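Local coordinates for probable branched-chain-amino-acid aminotransferase (Thermotoga maritima MSB8, PDB 3CSW), which probably catalyses the reversible transamination between leucine, isoleucine or valine and 2-oxoglutarate, using pyridoxal 5'-phosphate, at residues P53-A56 / Y57-Y60; S77-E80 / F81-L85; N207-K210 / L211-L215; N277-E280 / N281-I285. One frame throughout, in Å; residues are numbered along the deposited sequence.

Contact 1: residues P53-A56 / Y57-Y60; sequences PFAA and YKHY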
ATOM      1  N   PRO A  53      12.501  -7.216  39.934  1.00 34.06           N
ATOM      2  CA  PRO A  53      12.102  -6.766  38.579  1.00 34.43           C
ATOM      3  C   PRO A  53      12.836  -7.469  37.422  1.00 32.62           C
ATOM      4  O   PRO A  53      14.082  -7.438  37.318  1.00 33.76           O
ATOM      5  CB  PRO A  53      12.360  -5.255  38.586  1.00 33.98           C
ATOM      6  CG  PRO A  53      13.202  -4.981  39.777  1.00 36.62           C
ATOM      7  CD  PRO A  53      13.097  -6.137  40.738  1.00 34.87           C
ATOM      8  N   PHE A  54      12.020  -8.095  36.578  1.00 29.51           N
ATOM      9  CA  PHE A  54      12.457  -8.893  35.456  1.00 29.34           C
ATOM     10  C   PHE A  54      12.822  -8.070  34.215  1.00 31.14           C
ATOM     11  O   PHE A  54      12.080  -7.178  33.792  1.00 30.70           O
ATOM     12  CB  PHE A  54      11.362  -9.896  35.072  1.00 29.19           C
ATOM     13  CG  PHE A  54      11.769 -10.832  33.958  1.00 29.82           C
ATOM     14  CD1 PHE A  54      12.789 -11.771  34.160  1.00 29.33           C
ATOM     15  CD2 PHE A  54      11.152 -10.773  32.718  1.00 30.37           C
ATOM     16  CE1 PHE A  54      13.164 -12.630  33.144  1.00 27.05           C
ATOM     17  CE2 PHE A  54      11.530 -11.625  31.693  1.00 29.99           C
ATOM     18  CZ  PHE A  54      12.536 -12.542  31.898  1.00 32.45           C
ATOM     19  N   ALA A  55      13.959  -8.431  33.623  1.00 30.75           N
ATOM     20  CA  ALA A  55      14.464  -7.821  32.401  1.00 30.21           C
ATOM     21  C   ALA A  55      14.527  -6.315  32.509  1.00 29.63           C
ATOM     22  O   ALA A  55      14.257  -5.627  31.531  1.00 28.65           O
ATOM     23  CB  ALA A  55      13.638  -8.258  31.164  1.00 27.69           C
ATOM     24  N   ALA A  56      14.966  -5.814  33.670  1.00 29.24           N
ATOM     25  CA  ALA A  56      14.968  -4.383  33.938  1.00 29.77           C
ATOM     26  C   ALA A  56      15.826  -3.597  32.940  1.00 31.05           C
ATOM     27  O   ALA A  56      15.385  -2.575  32.402  1.00 32.83           O
ATOM     28  CB  ALA A  56      15.375  -4.096  35.367  1.00 26.48           C
ATOM     29  N   TYR A  57      17.028  -4.088  32.660  1.00 30.92           N
ATOM     30  CA  TYR A  57      17.924  -3.435  31.712  1.00 30.67           C
ATOM     31  C   TYR A  57      17.343  -3.435  30.287  1.00 29.48           C
ATOM     32  O   TYR A  57      17.402  -2.435  29.601  1.00 29.61           O
ATOM     33  CB  TYR A  57      19.328  -4.083  31.724  1.00 32.26           C
ATOM     34  CG  TYR A  57      20.291  -3.315  30.854  1.00 33.33           C
ATOM     35  CD1 TYR A  57      20.680  -2.025  31.203  1.00 36.76           C
ATOM     36  CD2 TYR A  57      20.768  -3.850  29.661  1.00 36.07           C
ATOM     37  CE1 TYR A  57      21.523  -1.288  30.394  1.00 35.90           C
ATOM     38  CE2 TYR A  57      21.610  -3.121  28.843  1.00 37.83           C
ATOM     39  CZ  TYR A  57      21.988  -1.841  29.214  1.00 37.35           C
ATOM     40  OH  TYR A  57      22.830  -1.108  28.405  1.00 39.71           O
ATOM     41  N   LYS A  58      16.778  -4.560  29.864  1.00 29.47           N
ATOM     42  CA  LYS A  58      16.162  -4.671  28.550  1.00 30.50           C
ATOM     43  C   LYS A  58      15.023  -3.675  28.365  1.00 31.08           C
ATOM     44  O   LYS A  58      14.906  -3.055  27.310  1.00 33.06           O
ATOM     45  CB  LYS A  58      15.658  -6.097  28.309  1.00 29.72           C
ATOM     46  CG  LYS A  58      16.798  -7.088  28.148  1.00 32.51           C
ATOM     47  CD  LYS A  58      16.335  -8.496  27.879  1.00 29.61           C
ATOM     48  CE  LYS A  58      17.526  -9.376  27.506  1.00 32.39           C
ATOM     49  NZ  LYS A  58      17.043 -10.797  27.372  1.00 40.14           N
ATOM     50  N   HIS A  59      14.192  -3.532  29.393  1.00 31.47           N
ATOM     51  CA  HIS A  59      13.095  -2.567  29.370  1.00 31.25           C
ATOM     52  C   HIS A  59      13.590  -1.127  29.398  1.00 32.38           C
ATOM     53  O   HIS A  59      13.037  -0.281  28.725  1.00 35.42           O
ATOM     54  CB  HIS A  59      12.139  -2.822  30.527  1.00 31.43           C
ATOM     55  CG  HIS A  59      11.223  -3.978  30.295  1.00 29.85           C
ATOM     56  ND1 HIS A  59      10.141  -3.897  29.448  1.00 33.69           N
ATOM     57  CD2 HIS A  59      11.228  -5.241  30.779  1.00 30.31           C
ATOM     58  CE1 HIS A  59       9.517  -5.062  29.426  1.00 31.41           C
ATOM     59  NE2 HIS A  59      10.144  -5.887  30.238  1.00 26.83           N
ATOM     60  N   TYR A  60      14.626  -0.852  30.178  1.00 33.85           N
ATOM     61  CA  TYR A  60      15.246   0.473  30.214  1.00 33.56           C
ATOM     62  C   TYR A  60      15.770   0.906  28.838  1.00 34.36           C
ATOM     63  O   TYR A  60      15.586   2.046  28.424  1.00 34.22           O
ATOM     64  CB  TYR A  60      16.401   0.494  31.225  1.00 32.80           C
ATOM     65  CG  TYR A  60      17.038   1.858  31.386  1.00 34.11           C
ATOM     66  CD1 TYR A  60      16.451   2.836  32.188  1.00 32.74           C
ATOM     67  CD2 TYR A  60      18.205   2.181  30.710  1.00 35.15           C
ATOM     68  CE1 TYR A  60      17.020   4.102  32.318  1.00 31.51           C
ATOM     69  CE2 TYR A  60      18.790   3.444  30.825  1.00 32.83           C
ATOM     70  CZ  TYR A  60      18.200   4.400  31.629  1.00 36.67           C
ATOM     71  OH  TYR A  60      18.810   5.645  31.745  1.00 37.99           O
TER
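The start of helix 56-68, where the chain leaves strand 52-53, is built here by Ala55 and His59, with Ala55 in the N-cap position. The first helical bond runs from His59 N to Ala55 O and is 3.0 Å long. One residue on, Tyr60 N gives the next bond, 2.9 Å to Ala56 O. The methyl group of Ala55 has no polar atom to cap the helix, and the residue adopts positive phi (52°) as the chain turns into the first helical turn.

With CG of His59 anti to its carbonyl carbon (chi1 -78°), the imidazole folds back along the N-terminal turn. Its CD2 edge then faces two backbone oxygens near the ring plane: Ala55 O lies 3.1 Å from His59 CD2, and Phe54 O is more distant. The methyl group of Ala55 lies between the imidazole and the Phe54 ring, with CB 3.9 Å from His59 CD2, while on its other side it rests over one face of the Phe54 ring, toward the rim.

His59 ND1 is hydrogen-bonded to Glu44, and the side chain comes within about 4 Å of the bound pyridoxal phosphate. The bond to Glu44 and the oxygens beside CD2 together probably fix the rotation of the imidazole beside the cofactor, and the contacts of CD2 are consistent with a weak polar attraction between a ring C-H and the carbonyl oxygens.

Contact 2: residues S77-E80 / F81-L85; sequences SFDE and FTKVL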
ATOM      1  N   SER A  77      18.726   7.462  35.398  1.00 42.77           N
ATOM      2  CA  SER A  77      19.817   6.552  35.072  1.00 39.36           C
ATOM      3  C   SER A  77      19.278   5.130  35.240  1.00 36.98           C
ATOM      4  O   SER A  77      18.213   4.919  35.839  1.00 33.86           O
ATOM      5  CB  SER A  77      21.027   6.794  35.974  1.00 37.95           C
ATOM      6  OG  SER A  77      20.762   6.396  37.312  1.00 41.04           O
ATOM      7  N   PHE A  78      19.989   4.150  34.690  1.00 35.82           N
ATOM      8  CA  PHE A  78      19.583   2.771  34.880  1.00 33.40           C
ATOM      9  C   PHE A  78      19.636   2.423  36.358  1.00 35.30           C
ATOM     10  O   PHE A  78      18.760   1.736  36.897  1.00 37.47           O
ATOM     11  CB  PHE A  78      20.484   1.820  34.116  1.00 32.59           C
ATOM     12  CG  PHE A  78      20.141   0.384  34.347  1.00 32.58           C
ATOM     13  CD1 PHE A  78      18.832  -0.067  34.154  1.00 29.03           C
ATOM     14  CD2 PHE A  78      21.097  -0.511  34.787  1.00 30.37           C
ATOM     15  CE1 PHE A  78      18.493  -1.365  34.395  1.00 33.61           C
ATOM     16  CE2 PHE A  78      20.768  -1.841  35.013  1.00 31.80           C
ATOM     17  CZ  PHE A  78      19.479  -2.270  34.820  1.00 30.40           C
ATOM     18  N   ASP A  79      20.678   2.914  37.008  1.00 37.61           N
ATOM     19  CA  ASP A  79      20.912   2.667  38.421  1.00 37.57           C
ATOM     20  C   ASP A  79      19.747   3.187  39.268  1.00 38.42           C
ATOM     21  O   ASP A  79      19.290   2.500  40.185  1.00 39.86           O
ATOM     22  CB  ASP A  79      22.229   3.333  38.825  1.00 38.65           C
ATOM     23  CG  ASP A  79      22.665   2.977  40.228  1.00 39.99           C
ATOM     24  OD1 ASP A  79      22.616   1.775  40.598  1.00 40.41           O
ATOM     25  OD2 ASP A  79      23.076   3.911  40.953  1.00 45.58           O
ATOM     26  N   GLU A  80      19.258   4.385  38.950  1.00 37.90           N
ATOM     27  CA  GLU A  80      18.113   4.971  39.662  1.00 39.44           C
ATOM     28  C   GLU A  80      16.801   4.252  39.344  1.00 37.06           C
ATOM     29  O   GLU A  80      15.964   4.047  40.228  1.00 36.00           O
ATOM     30  CB  GLU A  80      17.985   6.450  39.311  1.00 40.06           C
ATOM     31  CG  GLU A  80      19.129   7.296  39.864  1.00 43.94           C
ATOM     32  CD  GLU A  80      19.217   8.691  39.242  1.00 45.59           C
ATOM     33  OE1 GLU A  80      18.632   8.920  38.152  1.00 48.40           O
ATOM     34  OE2 GLU A  80      19.893   9.561  39.853  1.00 57.27           O
ATOM     35  N   PHE A  81      16.637   3.905  38.066  1.00 37.42           N
ATOM     36  CA  PHE A  81      15.504   3.114  37.554  1.00 35.57           C
ATOM     37  C   PHE A  81      15.389   1.837  38.389  1.00 34.95           C
ATOM     38  O   PHE A  81      14.328   1.563  38.958  1.00 35.20           O
ATOM     39  CB  PHE A  81      15.769   2.816  36.070  1.00 35.11           C
ATOM     40  CG  PHE A  81      14.702   1.999  35.362  1.00 35.89           C
ATOM     41  CD1 PHE A  81      13.469   2.545  35.061  1.00 35.13           C
ATOM     42  CD2 PHE A  81      14.986   0.711  34.900  1.00 32.64           C
ATOM     43  CE1 PHE A  81      12.513   1.810  34.369  1.00 36.94           C
ATOM     44  CE2 PHE A  81      14.042  -0.022  34.210  1.00 34.64           C
ATOM     45  CZ  PHE A  81      12.807   0.522  33.938  1.00 34.45           C
ATOM     46  N   THR A  82      16.491   1.093  38.503  1.00 33.32           N
ATOM     47  CA  THR A  82      16.483  -0.156  39.257  1.00 33.83           C
ATOM     48  C   THR A  82      16.186   0.099  40.735  1.00 34.45           C
ATOM     49  O   THR A  82      15.523  -0.707  41.394  1.00 34.68           O
ATOM     50  CB  THR A  82      17.813  -0.948  39.131  1.00 33.69           C
ATOM     51  OG1 THR A  82      18.888  -0.249  39.778  1.00 37.71           O
ATOM     52  CG2 THR A  82      18.164  -1.160  37.696  1.00 32.30           C
ATOM     53  N   LYS A  83      16.655   1.231  41.255  1.00 34.42           N
ATOM     54  CA  LYS A  83      16.440   1.554  42.664  1.00 35.06           C
ATOM     55  C   LYS A  83      14.964   1.759  42.979  1.00 34.14           C
ATOM     56  O   LYS A  83      14.468   1.214  43.967  1.00 33.11           O
ATOM     57  CB  LYS A  83      17.274   2.774  43.086  1.00 36.90           C
ATOM     58  CG  LYS A  83      18.770   2.454  43.247  1.00 37.07           C
ATOM     59  CD  LYS A  83      19.609   3.676  43.721  1.00 37.95           C
ATOM     60  CE  LYS A  83      21.107   3.297  43.894  1.00 39.96           C
ATOM     61  NZ  LYS A  83      21.879   4.215  44.792  1.00 42.36           N
ATOM     62  N   VAL A  84      14.262   2.534  42.143  1.00 33.51           N
ATOM     63  CA  VAL A  84      12.819   2.747  42.327  1.00 32.68           C
ATOM     64  C   VAL A  84      12.036   1.443  42.096  1.00 32.50           C
ATOM     65  O   VAL A  84      11.090   1.141  42.828  1.00 32.67           O
ATOM     66  CB  VAL A  84      12.257   3.862  41.393  1.00 32.58           C
ATOM     67  CG1 VAL A  84      10.752   4.034  41.609  1.00 32.12           C
ATOM     68  CG2 VAL A  84      12.990   5.205  41.628  1.00 31.81           C
ATOM     69  N   LEU A  85      12.423   0.678  41.078  1.00 33.76           N
ATOM     70  CA  LEU A  85      11.735  -0.583  40.772  1.00 33.95           C
ATOM     71  C   LEU A  85      11.783  -1.521  41.972  1.00 35.29           C
ATOM     72  O   LEU A  85      10.752  -2.074  42.361  1.00 37.28           O
ATOM     73  CB  LEU A  85      12.354  -1.296  39.563  1.00 34.86           C
ATOM     74  CG  LEU A  85      12.197  -0.719  38.158  1.00 32.00           C
ATOM     75  CD1 LEU A  85      12.969  -1.605  37.144  1.00 31.11           C
ATOM     76  CD2 LEU A  85      10.729  -0.609  37.795  1.00 28.95           C
TER
HETATM   77  O   HOH W   1      21.907  -0.902  38.775  1.00 61.61           O
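Phe81 N and Thr82 N bond back to Ser77 O and Phe78 O, each over 2.9 Å, as the first turn of helix 78-89 forms behind Ser77 at the N-cap. Ser77 and Glu80 make a capping box: Glu80 N donates to Ser77 OG (3.0 Å), and Ser77 N returns a bond to Glu80 OE1, reaching it from above the carboxylate plane.

Thr82 uses both branches. Its OG1 sits between backbone N and carbonyl carbon (chi1 68°) and donates to Asp79 O over 2.8 Å, on the same face of that carbonyl as Lys83 N, so two donors grip one oxygen. The methyl CG2 goes the other way and makes a CH-pi contact over a face of the Phe78 ring, 3.5 Å from its centroid. A water donates to Thr82 OG1 and, weakly, to Asp79 OD1. With an alanine in place of Phe78, Thr82 CG2 would probably lose the ring it rests on, and a gap would open beside Tyr57.

Tyr57 meets the Phe78 ring edge-to-face, joining this turn to helix 56-68. Phe81 and Leu85 face the antiparallel sheet, packing on Val100 and Ile98 of strand 96-102, while Val84 touches Phe111 of strand 109-115.

Contact 3: residues N207-K210 / L211-L215; sequences NVIK and LAKSL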
ATOM      1  N   ASN A 207      13.058 -14.052  24.583  1.00 29.96           N
ATOM      2  CA  ASN A 207      13.356 -15.150  25.505  1.00 29.22           C
ATOM      3  C   ASN A 207      12.841 -16.498  25.047  1.00 31.14           C
ATOM      4  O   ASN A 207      13.525 -17.518  25.230  1.00 32.14           O
ATOM      5  CB  ASN A 207      12.823 -14.844  26.904  1.00 27.89           C
ATOM      6  CG  ASN A 207      13.775 -13.972  27.708  1.00 31.81           C
ATOM      7  OD1 ASN A 207      14.900 -14.375  28.011  1.00 39.50           O
ATOM      8  ND2 ASN A 207      13.318 -12.797  28.087  1.00 28.49           N
ATOM      9  N   VAL A 208      11.647 -16.506  24.445  1.00 32.00           N
ATOM     10  CA  VAL A 208      11.046 -17.738  23.928  1.00 30.03           C
ATOM     11  C   VAL A 208      11.846 -18.270  22.736  1.00 29.75           C
ATOM     12  O   VAL A 208      12.029 -19.470  22.632  1.00 29.46           O
ATOM     13  CB  VAL A 208       9.548 -17.538  23.579  1.00 30.54           C
ATOM     14  CG1 VAL A 208       8.973 -18.735  22.798  1.00 25.00           C
ATOM     15  CG2 VAL A 208       8.752 -17.280  24.885  1.00 27.30           C
ATOM     16  N   ILE A 209      12.334 -17.383  21.867  1.00 29.19           N
ATOM     17  CA  ILE A 209      13.183 -17.781  20.723  1.00 30.23           C
ATOM     18  C   ILE A 209      14.467 -18.461  21.224  1.00 32.19           C
ATOM     19  O   ILE A 209      14.868 -19.542  20.727  1.00 33.91           O
ATOM     20  CB  ILE A 209      13.493 -16.572  19.781  1.00 29.77           C
ATOM     21  CG1 ILE A 209      12.215 -16.145  19.051  1.00 31.47           C
ATOM     22  CG2 ILE A 209      14.584 -16.919  18.736  1.00 26.63           C
ATOM     23  CD1 ILE A 209      12.302 -14.816  18.324  1.00 27.27           C
ATOM     24  N   LYS A 210      15.090 -17.858  22.240  1.00 33.10           N
ATOM     25  CA  LYS A 210      16.280 -18.439  22.865  1.00 30.81           C
ATOM     26  C   LYS A 210      15.983 -19.757  23.565  1.00 29.04           C
ATOM     27  O   LYS A 210      16.793 -20.686  23.519  1.00 31.72           O
ATOM     28  CB  LYS A 210      16.912 -17.448  23.846  1.00 31.85           C
ATOM     29  CG  LYS A 210      17.405 -16.204  23.158  1.00 32.65           C
ATOM     30  CD  LYS A 210      18.205 -15.310  24.079  1.00 40.02           C
ATOM     31  CE  LYS A 210      18.301 -13.894  23.482  1.00 40.52           C
ATOM     32  NZ  LYS A 210      19.584 -13.212  23.784  1.00 45.99           N
ATOM     33  N   LEU A 211      14.851 -19.834  24.246  1.00 27.76           N
ATOM     34  CA  LEU A 211      14.437 -21.078  24.893  1.00 27.94           C
ATOM     35  C   LEU A 211      14.199 -22.159  23.851  1.00 28.69           C
ATOM     36  O   LEU A 211      14.613 -23.310  24.037  1.00 30.35           O
ATOM     37  CB  LEU A 211      13.168 -20.878  25.724  1.00 27.71           C
ATOM     38  CG  LEU A 211      12.512 -22.113  26.343  1.00 31.88           C
ATOM     39  CD1 LEU A 211      13.437 -22.790  27.336  1.00 31.89           C
ATOM     40  CD2 LEU A 211      11.211 -21.715  27.000  1.00 30.70           C
ATOM     41  N   ALA A 212      13.516 -21.821  22.762  1.00 28.79           N
ATOM     42  CA  ALA A 212      13.246 -22.823  21.714  1.00 29.98           C
ATOM     43  C   ALA A 212      14.568 -23.403  21.197  1.00 30.24           C
ATOM     44  O   ALA A 212      14.719 -24.623  21.082  1.00 30.76           O
ATOM     45  CB  ALA A 212      12.408 -22.238  20.582  1.00 28.09           C
ATOM     46  N   LYS A 213      15.540 -22.531  20.947  1.00 31.51           N
ATOM     47  CA  LYS A 213      16.862 -22.951  20.483  1.00 32.60           C
ATOM     48  C   LYS A 213      17.603 -23.838  21.488  1.00 32.86           C
ATOM     49  O   LYS A 213      18.217 -24.817  21.108  1.00 33.67           O
ATOM     50  CB  LYS A 213      17.699 -21.734  20.098  1.00 31.60           C
ATOM     51  CG  LYS A 213      17.154 -21.050  18.847  1.00 33.68           C
ATOM     52  CD  LYS A 213      17.887 -19.786  18.528  1.00 36.84           C
ATOM     53  CE  LYS A 213      17.334 -19.124  17.287  1.00 35.88           C
ATOM     54  NZ  LYS A 213      17.816 -17.717  17.238  1.00 38.88           N
ATOM     55  N   SER A 214      17.506 -23.508  22.772  1.00 34.51           N
ATOM     56  CA  SER A 214      18.138 -24.291  23.811  1.00 33.68           C
ATOM     57  C   SER A 214      17.510 -25.688  23.864  1.00 35.30           C
ATOM     58  O   SER A 214      18.190 -26.659  24.200  1.00 35.90           O
ATOM     59  CB  SER A 214      18.033 -23.606  25.173  1.00 33.70           C
ATOM     60  OG  SER A 214      16.763 -23.825  25.771  1.00 39.48           O
ATOM     61  N   LEU A 215      16.227 -25.791  23.512  1.00 34.50           N
ATOM     62  CA  LEU A 215      15.543 -27.082  23.467  1.00 33.29           C
ATOM     63  C   LEU A 215      15.656 -27.787  22.101  1.00 33.02           C
ATOM     64  O   LEU A 215      15.036 -28.813  21.887  1.00 31.12           O
ATOM     65  CB  LEU A 215      14.082 -26.920  23.871  1.00 33.46           C
ATOM     66  CG  LEU A 215      13.810 -26.408  25.291  1.00 32.51           C
ATOM     67  CD1 LEU A 215      12.329 -26.095  25.435  1.00 34.10           C
ATOM     68  CD2 LEU A 215      14.254 -27.434  26.338  1.00 36.17           C
TER
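Ile209 turns CG2 anti to its backbone N (chi1 -69°, measured to CG1), and Lys213, one turn later, sets CG anti to its carbonyl carbon and then runs fully extended. The two side chains consequently leave helix 203-214 side by side and point the same way. Ile209 CG2 lies against the far end of the lysine, 3.8 Å from Lys213 CE and 3.7 Å from NZ, so the methyl packs along the last part of the chain. Nearer the backbone, Lys213 CG passes 3.3 Å from Ile209 O, the oxygen that accepts the helical bond from Lys213 N.

Four successive bonds hold this turn. Leu211 N to Asn207 O and Ala212 N to Val208 O are each 2.8 Å, followed by Lys213 N to Ile209 O and Ser214 N to Lys210 O. At the C-terminal end, Ser214 OG donates to Leu211 O over 2.8 Å, and Leu215 N reaches the same oxygen. Two donors therefore share this carbonyl where the helix stops and Leu215 leaves helical geometry.

The helix is the crossover of a beta-alpha-beta unit, strand 189-193, helix 203-214, strand 219-222. Ile209 and Ala212 pack onto those strands, touching Val219 among others, while Val208 and Leu211 meet Phe271 and Phe274 of helix 262-276. Lys210 reaches out in a salt bridge to Glu280 of the C-terminal tail.

Contact 4: residues N277-E280 / N281-I285; sequences NLEE and NWVGI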
ATOM      1  N   ASN A 277      17.219 -18.068  35.059  1.00 30.36           N
ATOM      2  CA  ASN A 277      18.654 -18.329  35.086  1.00 31.53           C
ATOM      3  C   ASN A 277      19.439 -17.769  33.902  1.00 30.66           C
ATOM      4  O   ASN A 277      20.603 -18.101  33.726  1.00 29.43           O
ATOM      5  CB  ASN A 277      18.957 -19.822  35.320  1.00 32.72           C
ATOM      6  CG  ASN A 277      20.280 -20.057  36.112  1.00 33.74           C
ATOM      7  OD1 ASN A 277      20.786 -19.182  36.823  1.00 33.96           O
ATOM      8  ND2 ASN A 277      20.816 -21.247  35.987  1.00 32.16           N
ATOM      9  N   LEU A 278      18.823 -16.879  33.127  1.00 31.06           N
ATOM     10  CA  LEU A 278      19.501 -16.234  32.007  1.00 31.31           C
ATOM     11  C   LEU A 278      19.932 -14.849  32.507  1.00 31.05           C
ATOM     12  O   LEU A 278      19.084 -14.014  32.800  1.00 29.98           O
ATOM     13  CB  LEU A 278      18.571 -16.158  30.789  1.00 31.29           C
ATOM     14  CG  LEU A 278      19.272 -16.083  29.433  1.00 34.44           C
ATOM     15  CD1 LEU A 278      19.828 -17.449  29.070  1.00 33.35           C
ATOM     16  CD2 LEU A 278      18.317 -15.586  28.347  1.00 33.31           C
ATOM     17  N   GLU A 279      21.245 -14.635  32.630  1.00 31.25           N
ATOM     18  CA  GLU A 279      21.829 -13.412  33.247  1.00 32.50           C
ATOM     19  C   GLU A 279      21.437 -12.094  32.569  1.00 29.86           C
ATOM     20  O   GLU A 279      21.284 -11.068  33.232  1.00 31.08           O
ATOM     21  CB  GLU A 279      23.376 -13.522  33.302  1.00 32.46           C
ATOM     22  CG  GLU A 279      24.134 -12.207  33.560  1.00 40.31           C
ATOM     23  CD  GLU A 279      23.822 -11.569  34.918  1.00 50.73           C
ATOM     24  OE1 GLU A 279      23.238 -12.249  35.780  1.00 48.06           O
ATOM     25  OE2 GLU A 279      24.173 -10.384  35.136  1.00 51.63           O
ATOM     26  N   GLU A 280      21.299 -12.121  31.255  1.00 29.90           N
ATOM     27  CA  GLU A 280      20.880 -10.926  30.488  1.00 32.32           C
ATOM     28  C   GLU A 280      19.532 -10.335  30.937  1.00 29.64           C
ATOM     29  O   GLU A 280      19.275  -9.164  30.708  1.00 31.24           O
ATOM     30  CB  GLU A 280      20.849 -11.226  28.988  1.00 30.54           C
ATOM     31  CG  GLU A 280      19.794 -12.224  28.561  1.00 34.64           C
ATOM     32  CD  GLU A 280      19.862 -12.546  27.076  1.00 37.07           C
ATOM     33  OE1 GLU A 280      20.903 -13.089  26.630  1.00 43.42           O
ATOM     34  OE2 GLU A 280      18.861 -12.278  26.364  1.00 53.08           O
ATOM     35  N   ASN A 281      18.694 -11.136  31.590  1.00 28.14           N
ATOM     36  CA  ASN A 281      17.427 -10.666  32.166  1.00 28.18           C
ATOM     37  C   ASN A 281      17.544 -10.078  33.575  1.00 27.58           C
ATOM     38  O   ASN A 281      16.547  -9.618  34.131  1.00 26.04           O
ATOM     39  CB  ASN A 281      16.421 -11.821  32.217  1.00 26.54           C
ATOM     40  CG  ASN A 281      16.038 -12.308  30.859  1.00 29.60           C
ATOM     41  OD1 ASN A 281      15.853 -11.513  29.934  1.00 30.08           O
ATOM     42  ND2 ASN A 281      15.881 -13.617  30.724  1.00 26.00           N
ATOM     43  N   TRP A 282      18.755 -10.106  34.144  1.00 30.68           N
ATOM     44  CA  TRP A 282      18.991  -9.692  35.530  1.00 30.23           C
ATOM     45  C   TRP A 282      20.155  -8.744  35.768  1.00 30.68           C
ATOM     46  O   TRP A 282      20.450  -8.434  36.920  1.00 31.78           O
ATOM     47  CB  TRP A 282      19.150 -10.930  36.416  1.00 30.48           C
ATOM     48  CG  TRP A 282      17.925 -11.807  36.360  1.00 32.86           C
ATOM     49  CD1 TRP A 282      17.784 -12.961  35.661  1.00 30.58           C
ATOM     50  CD2 TRP A 282      16.658 -11.555  36.981  1.00 32.67           C
ATOM     51  NE1 TRP A 282      16.519 -13.465  35.825  1.00 32.42           N
ATOM     52  CE2 TRP A 282      15.807 -12.621  36.633  1.00 33.08           C
ATOM     53  CE3 TRP A 282      16.168 -10.544  37.817  1.00 32.24           C
ATOM     54  CZ2 TRP A 282      14.486 -12.702  37.083  1.00 32.67           C
ATOM     55  CZ3 TRP A 282      14.849 -10.623  38.256  1.00 32.06           C
ATOM     56  CH2 TRP A 282      14.031 -11.698  37.893  1.00 31.42           C
ATOM     57  N   VAL A 283      20.789  -8.258  34.709  1.00 30.82           N
ATOM     58  CA  VAL A 283      21.882  -7.291  34.795  0.50 31.70           C
ATOM     59  C   VAL A 283      21.470  -6.103  35.660  1.00 32.79           C
ATOM     60  O   VAL A 283      20.405  -5.539  35.423  1.00 33.50           O
ATOM     61  CB  VAL A 283      22.232  -6.697  33.393  0.50 31.96           C
ATOM     62  CG1 VAL A 283      23.571  -5.991  33.442  0.50 31.20           C
ATOM     63  CG2 VAL A 283      22.250  -7.771  32.317  0.50 29.90           C
ATOM     64  N   GLY A 284      22.299  -5.719  36.630  1.00 32.75           N
ATOM     65  CA  GLY A 284      22.063  -4.530  37.468  1.00 33.84           C
ATOM     66  C   GLY A 284      21.070  -4.629  38.615  1.00 35.03           C
ATOM     67  O   GLY A 284      20.842  -3.633  39.314  1.00 36.52           O
ATOM     68  N   ILE A 285      20.479  -5.808  38.800  1.00 35.97           N
ATOM     69  CA  ILE A 285      19.448  -6.053  39.809  1.00 39.36           C
ATOM     70  C   ILE A 285      20.017  -6.875  40.971  1.00 43.52           C
ATOM     71  O   ILE A 285      20.142  -6.409  42.120  1.00 43.75           O
ATOM     72  CB  ILE A 285      18.206  -6.782  39.169  1.00 40.71           C
ATOM     73  CG1 ILE A 285      17.399  -5.813  38.283  1.00 38.96           C
ATOM     74  CG2 ILE A 285      17.301  -7.406  40.230  1.00 41.86           C
ATOM     75  CD1 ILE A 285      16.995  -4.481  38.961  1.00 39.52           C
ATOM     76  OXT ILE A 285      20.396  -8.034  40.791  1.00 45.83           O
TER
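Asn281 packs against Leu278 in the C-terminal tail, where a short 3-10 turn follows helix 262-276. Traced outward, Asn281 CB lies 3.5 Å from Leu278 O, and CG is 4.0 Å from the same oxygen. The amide then divides: ND2 comes up against the leucine side chain, 3.7 Å from Leu278 CB and a little farther from CD2, the two side chains meeting at a slant. Both amide ends find partners elsewhere. ND2 donates to Asn207 OD1, and OD1 accepts from Lys58 NZ, so the amide is held in a fixed rotation between two helices.

The backbone turns through two 3-10 bonds, Asn281 N to Leu278 O (3.1 Å) and Trp282 N to Glu279 O (2.9 Å). Leu278 O also faces the edge of the indole near its plane, 3.3 Å from Trp282 CD1. The indole, CG anti to the carbonyl carbon (chi1 -59°), carries NE1 back to Val275 O at the end of the preceding helix. A type II turn from Trp282 to Ile285 then closes the chain, with Gly284 at positive phi.

A leucine in place of Asn281 would probably leave Asn207 OD1 without the donor described here and take one acceptor from Lys58 NZ.

Around this tail, Trp282 meets Phe54 edge-to-face beside strand 52-53, Glu280 forms a salt bridge with Lys58 of helix 56-68, and the Asn281 backbone bonds to Ala55, while Leu278 touches Asn207 of helix 203-214.

Overall arrangement
Along the chain the four contacts come in series, and the tail of contact 4 returns to touch the other three. Contacts 1 and 2 lie on consecutive helices, 56-68 and 78-89, with centres about 10 Å apart, beside the six-stranded antiparallel sheet. Contact 3, on helix 203-214 in the beta-alpha-beta unit of strands 189-193 and 219-222, is about 28 Å from contact 2 between centres, and their nearest atoms stay about 14 Å apart. Contact 4 spans this separation: its centre is about 8 Å from that of contact 1, 15 Å from contact 2 and 16 Å from contact 3. The C-terminus thus ties both parts together, with contact 1 lying nearest the cofactor.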